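Local coordinates for Sodium/calcium exchanger membrane region domain-containing protein (Archaeoglobus fulgidus, PDB 4KPP), which probably exchanges protons for calcium ions across the membrane, at residues S66-A71 / L278-V283. Numbering follows the deposited sequence.
Sequences SLAIVA and LISSKV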
ATOM      1  N   SER A  66       9.105  12.131   6.481  1.00 37.74           N
ATOM      2  CA  SER A  66      10.031  11.066   6.123  1.00 34.44           C
ATOM      3  C   SER A  66       9.540  10.346   4.876  1.00 34.69           C
ATOM      4  O   SER A  66       8.375  10.460   4.498  1.00 31.01           O
ATOM      5  CB  SER A  66      10.150  10.063   7.265  1.00 29.81           C
ATOM      6  OG  SER A  66       8.940   9.344   7.416  1.00 30.82           O
ATOM      7  N   LEU A  67      10.435   9.594   4.244  1.00 37.35           N
ATOM      8  CA  LEU A  67      10.093   8.836   3.049  1.00 38.31           C
ATOM      9  C   LEU A  67       9.010   7.809   3.367  1.00 37.71           C
ATOM     10  O   LEU A  67       8.188   7.474   2.517  1.00 39.74           O
ATOM     11  CB  LEU A  67      11.340   8.154   2.473  1.00 36.13           C
ATOM     12  CG  LEU A  67      11.303   7.681   1.016  1.00 35.91           C
ATOM     13  CD1 LEU A  67      12.702   7.705   0.425  1.00 36.87           C
ATOM     14  CD2 LEU A  67      10.698   6.286   0.893  1.00 36.59           C
ATOM     15  N   ALA A  68       9.012   7.319   4.603  1.00 34.76           N
ATOM     16  CA  ALA A  68       8.014   6.354   5.043  1.00 29.81           C
ATOM     17  C   ALA A  68       6.628   6.987   5.069  1.00 26.66           C
ATOM     18  O   ALA A  68       5.651   6.378   4.637  1.00 27.60           O
ATOM     19  CB  ALA A  68       8.380   5.803   6.416  1.00 27.48           C
ATOM     20  N   ILE A  69       6.553   8.217   5.569  1.00 27.54           N
ATOM     21  CA  ILE A  69       5.286   8.937   5.648  1.00 26.20           C
ATOM     22  C   ILE A  69       4.728   9.271   4.267  1.00 26.59           C
ATOM     23  O   ILE A  69       3.524   9.149   4.033  1.00 31.12           O
ATOM     24  CB  ILE A  69       5.404  10.212   6.527  1.00 49.53           C
ATOM     25  CG1 ILE A  69       5.110   9.869   7.989  1.00 50.99           C
ATOM     26  CG2 ILE A  69       4.450  11.300   6.058  1.00 48.92           C
ATOM     27  CD1 ILE A  69       5.024  11.077   8.899  1.00 54.92           C
ATOM     28  N   VAL A  70       5.599   9.673   3.345  1.00 25.52           N
ATOM     29  CA  VAL A  70       5.149   9.969   1.989  1.00 27.63           C
ATOM     30  C   VAL A  70       4.732   8.686   1.271  1.00 26.34           C
ATOM     31  O   VAL A  70       3.922   8.724   0.351  1.00 27.54           O
ATOM     32  CB  VAL A  70       6.204  10.745   1.159  1.00 48.51           C
ATOM     33  CG1 VAL A  70       6.819  11.864   1.985  1.00 49.33           C
ATOM     34  CG2 VAL A  70       7.277   9.813   0.628  1.00 51.04           C
ATOM     35  N   ALA A  71       5.277   7.554   1.707  1.00 26.67           N
ATOM     36  CA  ALA A  71       4.901   6.261   1.148  1.00 24.54           C
ATOM     37  C   ALA A  71       3.533   5.838   1.675  1.00 27.42           C
ATOM     38  O   ALA A  71       2.801   5.105   1.014  1.00 31.88           O
ATOM     39  CB  ALA A  71       5.951   5.212   1.469  1.00 24.21           C
ATOM     40  N   LEU A 278       8.143   1.384  -2.407  1.00 29.97           N
ATOM     41  CA  LEU A 278       7.329   0.179  -2.533  1.00 29.94           C
ATOM     42  C   LEU A 278       7.510  -0.751  -1.338  1.00 26.78           C
ATOM     43  O   LEU A 278       6.563  -1.405  -0.898  1.00 27.95           O
ATOM     44  CB  LEU A 278       7.665  -0.568  -3.823  1.00 31.29           C
ATOM     45  CG  LEU A 278       7.312   0.113  -5.144  1.00 35.33           C
ATOM     46  CD1 LEU A 278       7.548  -0.849  -6.290  1.00 37.11           C
ATOM     47  CD2 LEU A 278       5.873   0.605  -5.140  1.00 36.47           C
ATOM     48  N   ILE A 279       8.731  -0.814  -0.823  1.00 24.73           N
ATOM     49  CA  ILE A 279       9.025  -1.657   0.329  1.00 26.92           C
ATOM     50  C   ILE A 279       8.440  -1.051   1.603  1.00 25.26           C
ATOM     51  O   ILE A 279       7.851  -1.759   2.421  1.00 25.33           O
ATOM     52  CB  ILE A 279      10.543  -1.894   0.474  1.00 27.33           C
ATOM     53  CG1 ILE A 279      11.051  -2.751  -0.692  1.00 27.61           C
ATOM     54  CG2 ILE A 279      10.866  -2.538   1.822  1.00 23.25           C
ATOM     55  CD1 ILE A 279      12.561  -2.808  -0.817  1.00 17.61           C
ATOM     56  N   SER A 280       8.585   0.264   1.752  1.00 25.96           N
ATOM     57  CA  SER A 280       8.011   0.983   2.887  1.00 25.97           C
ATOM     58  C   SER A 280       6.484   0.983   2.842  1.00 21.83           C
ATOM     59  O   SER A 280       5.828   0.948   3.880  1.00 24.27           O
ATOM     60  CB  SER A 280       8.535   2.422   2.942  1.00 25.31           C
ATOM     61  OG  SER A 280       7.940   3.135   4.013  1.00 27.85           O
ATOM     62  N   SER A 281       5.924   1.029   1.638  1.00 17.54           N
ATOM     63  CA  SER A 281       4.477   0.965   1.469  1.00 18.52           C
ATOM     64  C   SER A 281       3.959  -0.399   1.904  1.00 22.01           C
ATOM     65  O   SER A 281       2.863  -0.508   2.465  1.00 18.81           O
ATOM     66  CB  SER A 281       4.086   1.232   0.016  1.00 19.97           C
ATOM     67  OG  SER A 281       2.689   1.095  -0.167  1.00 24.66           O
ATOM     68  N   LYS A 282       4.746  -1.437   1.634  1.00 22.16           N
ATOM     69  CA  LYS A 282       4.436  -2.770   2.135  1.00 21.85           C
ATOM     70  C   LYS A 282       4.421  -2.754   3.656  1.00 19.52           C
ATOM     71  O   LYS A 282       3.558  -3.366   4.271  1.00 20.96           O
ATOM     72  CB  LYS A 282       5.434  -3.808   1.606  1.00 23.68           C
ATOM     73  CG  LYS A 282       5.420  -5.154   2.338  1.00 19.62           C
ATOM     74  CD  LYS A 282       4.077  -5.871   2.239  1.00 17.66           C
ATOM     75  CE  LYS A 282       4.084  -7.131   3.100  1.00 22.79           C
ATOM     76  NZ  LYS A 282       2.778  -7.848   3.115  1.00 25.73           N
ATOM     77  N   VAL A 283       5.360  -2.031   4.259  1.00 20.38           N
ATOM     78  CA  VAL A 283       5.434  -1.951   5.717  1.00 23.95           C
ATOM     79  C   VAL A 283       4.145  -1.406   6.334  1.00 24.66           C
ATOM     80  O   VAL A 283       3.569  -2.044   7.217  1.00 24.00           O
ATOM     81  CB  VAL A 283       6.645  -1.108   6.198  1.00 19.93           C
ATOM     82  CG1 VAL A 283       6.663  -1.010   7.721  1.00 14.59           C
ATOM     83  CG2 VAL A 283       7.943  -1.707   5.692  1.00 16.62           C
TER
HETATM   84  O   HOH W   1       5.378   3.683   5.051  1.00 22.06           O
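Helix residues Ala68 and Ala71 pack against Ser280 and Ser281 of another helix, the two short axes passing 8.7 Å apart at -71°. The CA atoms of Ala71 and Ser281 lie 5.3 Å from each other. This is small-residue helix packing in the buried interior of the membrane-embedded helix bundle, and it joins the two sodium/calcium exchanger family regions: 66-71 starts helix 67-73 in the first, 278-283 belongs to helix 271-285 in the second. Ser280 carries the contact. Its OG, set anti to the backbone N (chi1 178°), reaches across to Ala68, 3.4 Å from that residue's CA. The methyl of Ala71 faces the same serine, with Ala71 CB 3.8 Å from Ser280 OG and Ser280 CB as its second neighbour. A water bridges the helices here. It donates to the carbonyl oxygen of Ala68 at 2.7 Å and is hydrogen-bonded to Ser280 OG at 2.8 Å; since Tyr176 OH of helix 163-182 also bonds Ser280 OG, that buried hydroxyl is held by two partners. The same helix flanks Ala68, whose methyl touches Tyr176, Ile177 and Ser180. Ser281 OG lies 4.2 Å from Ala71 O and is hydrogen-bonded instead to Gln285 NE2 and Glu258 OE1. At the far end of the first segment, Ser66 is the N-cap: its OG accepts from Ile69 N over 3.2 Å with an N-H...O angle of 157°, closing the first turn of the helix that brings the Ala68 carbonyl oxygen to the bridging water.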